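Local atomic coordinates of ethanolamine utilization protein EutL (Clostridium perfringens E str. JGS1987, PDB entry 4TME), a protein that forms trimeric tiles of the ethanolamine-utilization microcompartment shell and binds ethanolamine, which probably controls opening of its central pore. Residues M68-G71 with A72-S76; F112-N116 with E117-I121. All blocks are in the same frame, centred on the assembly; numbering follows the deposited sequence.

Interaction 1. Residues M68-G71 with A72-S76; sequences MYAG and AGNAS. With NA (sodium ion), chain D.
The side chain of Asn-74 folds back toward Ala-70 and divides its amide between protein and metal. Of the hydrogen bonds, the side-chain one runs from Asn-74 ND2 to Ala-70 O, 2.9 Å and nearly straight at 162°, with the carbonyl close to the amide plane. The CG of Asn-74 stands beside its own backbone N (chi1 -71°), which swings the amide toward the preceding turn. The backbone N of Asn-74 adds a second bond, 3.0 Å to Gly-71 O. Water 1 donates to Ala-70 O as well and accepts a weak bond from Gly-73 N. These bonds tie a type II beta turn, Met-68 to Gly-71, to the short 3-10 segment 72-73, in the loop between strands 61-67 and 83-89 of a BMC domain; the corresponding loops of three subunits meet here, where the Tyr-69 rings also touch one another. Metal binding occupies the other end of the amide: Asn-74 OD1 is 2.3 Å from the sodium ion, which also holds waters 2, 3 and 4 and Asn-74 OD1 of both neighbouring subunits. Water 2 donates to Gly-73 O at 3.3 Å. Van der Waals contact is slight: Ala-70 CB lies 4.0 Å from Asn-74 CB.

Interaction 2. Residues F112-N116 with E117-I121; sequences FVSAN and EDDSI. With ETA (ethanolamine), chain K.
Ser-114 and Asp-119 meet side chain to side chain across the loop of a beta hairpin, while Phe-112, at the head of this run, turns to the ligand instead. One face of the Phe-112 ring lies over ethanolamine, its CZ 3.4 Å from ligand atom CA. At Ser-114, OG donates to Asp-119 OD1 (2.7 Å) from above the carboxylate plane; placed anti to the backbone N (chi1 174°), it also accepts from Asn-116 N, closing an ST turn. The same Asp-119 OD1 receives a bond from Met-1 N. Ala-115 N then bonds Ile-121 O at 2.8 Å and 168°, and Ala-115 CB packs on Ile-121 CG2, both side chains touching Ala-211 of helix 193-212. This is the reversal from strand 112-114 into antiparallel strand 122-128, with a type I turn at Asn-116 to Asp-119. Asn-116 fills the inside of the bend: its OD1 takes Ser-120 N at 2.9 Å, in the carbonyl plane on a lone pair, and a weak bond from Ile-121 N. Its ND2 donates to Ser-120 OG, 2.9 Å away. That hydroxyl donates in turn to Asp-118 OD1 at 2.7 Å, from the syn side but tilted out of the carboxylate plane, tying Asp-118 to the amide through Ser-120.

In the fold
Interactions 1 and 2 follow one another along the chain without touching: their centres are 18 Å apart and their nearest atoms about 10 Å. An ethanolamine lies near both, about 6 Å from Gly-71 of interaction 1. Phe-112 of interaction 2 packs directly on this ligand, and Glu-82, whose OE2 bonds it, accepts through OE1 from Ala-72 N of interaction 1; Asp-44 OD1 and Thr-182 OG1 also hydrogen-bond it. Glu-82 thus joins the sodium-bound loop to the pocket, a link consistent with the proposed allosteric control of pore opening by substrate. Both regions also meet the third subunit, 68-76 through Tyr-69, Ala-70 and the sodium ion shared by the Asn-74 side chains, and 117-121 through Ser-120 and Ile-121 against its Lys-78 and Leu-79.

Interaction 1. Residues M68-G71 with A72-S76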
loop_
_atom_site.group_PDB
_atom_site.type_symbol
_atom_site.label_atom_id
_atom_site.label_comp_id
_atom_site.label_asym_id
_atom_site.label_seq_id
_atom_site.Cartn_x
_atom_site.Cartn_y
_atom_site.Cartn_z
ATOM N N MET C 68 -1.631 8.303 1.795
ATOM C CA MET C 68 -1.721 7.165 2.712
ATOM C C MET C 68 -2.362 5.934 2.062
ATOM O O MET C 68 -3.340 6.046 1.292
ATOM C CB MET C 68 -2.533 7.519 3.958
ATOM C CG MET C 68 -2.017 8.729 4.710
ATOM S SD MET C 68 -0.404 8.437 5.459
ATOM C CE MET C 68 0.576 9.682 4.706
ATOM N N TYR C 69 -1.871 4.749 2.425
ATOM C CA TYR C 69 -2.412 3.513 1.829
ATOM C C TYR C 69 -3.881 3.312 2.172
ATOM O O TYR C 69 -4.277 3.363 3.338
ATOM C CB TYR C 69 -1.585 2.287 2.268
ATOM C CG TYR C 69 -0.181 2.327 1.760
ATOM C CD1 TYR C 69 0.098 2.069 0.410
ATOM C CD2 TYR C 69 0.884 2.607 2.608
ATOM C CE1 TYR C 69 1.388 2.096 -0.063
ATOM C CE2 TYR C 69 2.196 2.638 2.132
ATOM C CZ TYR C 69 2.432 2.388 0.788
ATOM O OH TYR C 69 3.711 2.420 0.301
ATOM N N ALA C 70 -4.687 3.155 1.111
ATOM C CA ALA C 70 -6.106 2.807 1.146
ATOM C C ALA C 70 -7.011 3.971 1.531
ATOM O O ALA C 70 -8.205 3.784 1.686
ATOM C CB ALA C 70 -6.359 1.605 2.069
ATOM N N GLY C 71 -6.444 5.174 1.622
ATOM C CA GLY C 71 -7.243 6.392 1.710
ATOM C C GLY C 71 -7.850 6.741 3.064
ATOM O O GLY C 71 -7.780 5.980 4.041
ATOM N N ALA C 72 -8.486 7.910 3.133
ATOM C CA ALA C 72 -8.865 8.482 4.420
ATOM C C ALA C 72 -9.905 7.665 5.165
ATOM O O ALA C 72 -9.925 7.649 6.397
ATOM C CB ALA C 72 -9.392 9.912 4.217
ATOM N N GLY C 73 -10.797 7.016 4.430
ATOM C CA GLY C 73 -11.849 6.239 5.065
ATOM C C GLY C 73 -11.323 4.988 5.770
ATOM O O GLY C 73 -12.028 4.350 6.583
ATOM N N ASN C 74 -10.086 4.638 5.450
ATOM C CA ASN C 74 -9.400 3.522 6.097
ATOM C C ASN C 74 -8.305 3.981 7.065
ATOM O O ASN C 74 -7.544 3.171 7.571
ATOM C CB ASN C 74 -8.814 2.582 5.040
ATOM C CG ASN C 74 -9.899 1.796 4.311
ATOM O OD1 ASN C 74 -10.762 1.176 4.940
ATOM N ND2 ASN C 74 -9.891 1.870 2.988
ATOM N N ALA C 75 -8.247 5.280 7.369
ATOM C CA ALA C 75 -7.277 5.738 8.349
ATOM C C ALA C 75 -7.557 5.078 9.691
ATOM O O ALA C 75 -8.730 4.889 10.087
ATOM C CB ALA C 75 -7.320 7.258 8.497
ATOM N N SER C 76 -6.493 4.712 10.402
ATOM C CA SER C 76 -6.644 4.067 11.700
ATOM C C SER C 76 -6.425 5.023 12.866
ATOM O O SER C 76 -6.618 4.625 14.021
ATOM C CB SER C 76 -5.671 2.886 11.844
ATOM O OG SER C 76 -4.360 3.373 11.921
HETATM NA NA NA D . -11.406 -0.578 6.260
HETATM O O HOH W 1 -10.678 5.199 2.099
HETATM O O HOH W 2 -12.360 1.197 7.465
HETATM O O HOH W 3 -11.949 -2.169 8.161
HETATM O O HOH W 4 -13.390 -1.118 5.007
#

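Interaction 2. Residues F112-N116 with E117-I121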
loop_
_atom_site.group_PDB
_atom_site.type_symbol
_atom_site.label_atom_id
_atom_site.label_comp_id
_atom_site.label_asym_id
_atom_site.label_seq_id
_atom_site.Cartn_x
_atom_site.Cartn_y
_atom_site.Cartn_z
ATOM N N PHE C 112 -13.279 16.856 -4.917
ATOM C CA PHE C 112 -13.761 15.786 -5.772
ATOM C C PHE C 112 -15.265 15.947 -5.948
ATOM O O PHE C 112 -15.950 16.540 -5.122
ATOM C CB PHE C 112 -13.421 14.421 -5.183
ATOM C CG PHE C 112 -12.020 13.971 -5.461
ATOM C CD1 PHE C 112 -10.925 14.690 -4.966
ATOM C CD2 PHE C 112 -11.781 12.834 -6.216
ATOM C CE1 PHE C 112 -9.626 14.288 -5.235
ATOM C CE2 PHE C 112 -10.485 12.416 -6.473
ATOM C CZ PHE C 112 -9.396 13.152 -5.973
ATOM N N VAL C 113 -15.763 15.448 -7.066
ATOM C CA VAL C 113 -17.167 15.516 -7.401
ATOM C C VAL C 113 -17.753 14.116 -7.451
ATOM O O VAL C 113 -17.123 13.192 -7.951
ATOM C CB VAL C 113 -17.370 16.202 -8.758
ATOM C CG1 VAL C 113 -18.845 16.174 -9.165
ATOM C CG2 VAL C 113 -16.859 17.636 -8.686
ATOM N N SER C 114 -18.949 13.963 -6.905
ATOM C CA SER C 114 -19.625 12.673 -6.918
ATOM C C SER C 114 -20.165 12.322 -8.303
ATOM O O SER C 114 -20.718 13.171 -8.988
ATOM C CB SER C 114 -20.788 12.665 -5.919
ATOM O OG SER C 114 -21.515 11.441 -6.059
ATOM N N ALA C 115 -20.041 11.045 -8.676
ATOM C CA ALA C 115 -20.563 10.550 -9.951
ATOM C C ALA C 115 -21.844 9.720 -9.789
ATOM O O ALA C 115 -22.402 9.255 -10.786
ATOM C CB ALA C 115 -19.479 9.714 -10.661
ATOM N N ASN C 116 -22.333 9.534 -8.560
ATOM C CA ASN C 116 -23.537 8.721 -8.391
ATOM C C ASN C 116 -24.300 9.003 -7.095
ATOM O O ASN C 116 -23.925 9.884 -6.308
ATOM C CB ASN C 116 -23.180 7.217 -8.489
ATOM C CG ASN C 116 -22.250 6.743 -7.376
ATOM O OD1 ASN C 116 -21.938 7.480 -6.440
ATOM N ND2 ASN C 116 -21.805 5.490 -7.476
ATOM N N GLU C 117 -25.378 8.254 -6.880
ATOM C CA GLU C 117 -26.365 8.652 -5.874
ATOM C C GLU C 117 -25.801 8.597 -4.462
ATOM O O GLU C 117 -26.128 9.462 -3.640
ATOM C CB GLU C 117 -27.618 7.775 -5.975
ATOM C CG GLU C 117 -28.719 8.128 -4.963
ATOM C CD GLU C 117 -29.186 9.582 -5.062
ATOM O OE1 GLU C 117 -29.264 10.116 -6.193
ATOM O OE2 GLU C 117 -29.474 10.192 -4.007
ATOM N N ASP C 118 -24.955 7.609 -4.169
ATOM C CA ASP C 118 -24.422 7.486 -2.811
ATOM C C ASP C 118 -22.967 7.945 -2.693
ATOM O O ASP C 118 -22.309 7.682 -1.682
ATOM C CB ASP C 118 -24.580 6.045 -2.300
ATOM C CG ASP C 118 -23.780 5.047 -3.095
ATOM O OD1 ASP C 118 -23.320 5.395 -4.203
ATOM O OD2 ASP C 118 -23.625 3.899 -2.613
ATOM N N ASP C 119 -22.481 8.681 -3.695
ATOM C CA ASP C 119 -21.129 9.237 -3.678
ATOM C C ASP C 119 -20.066 8.138 -3.516
ATOM O O ASP C 119 -19.011 8.360 -2.912
ATOM C CB ASP C 119 -20.956 10.274 -2.546
ATOM C CG ASP C 119 -21.980 11.387 -2.598
ATOM O OD1 ASP C 119 -22.650 11.559 -3.644
ATOM O OD2 ASP C 119 -22.115 12.101 -1.573
ATOM N N SER C 120 -20.337 6.957 -4.069
ATOM C CA SER C 120 -19.387 5.854 -3.974
ATOM C C SER C 120 -18.444 5.819 -5.183
ATOM O O SER C 120 -17.535 4.993 -5.246
ATOM C CB SER C 120 -20.134 4.520 -3.841
ATOM O OG SER C 120 -20.942 4.265 -4.973
ATOM N N ILE C 121 -18.666 6.706 -6.147
ATOM C CA ILE C 121 -17.673 6.953 -7.194
ATOM C C ILE C 121 -17.489 8.449 -7.240
ATOM O O ILE C 121 -18.469 9.182 -7.244
ATOM C CB ILE C 121 -18.130 6.439 -8.591
ATOM C CG1 ILE C 121 -18.365 4.930 -8.551
ATOM C CG2 ILE C 121 -17.090 6.769 -9.653
ATOM C CD1 ILE C 121 -19.026 4.374 -9.799
HETATM C CA ETA K . -8.534 10.607 -3.967
HETATM N N ETA K . -7.634 9.918 -3.067
HETATM C C ETA K . -9.795 11.046 -3.238
HETATM O O ETA K . -9.522 11.845 -2.116
#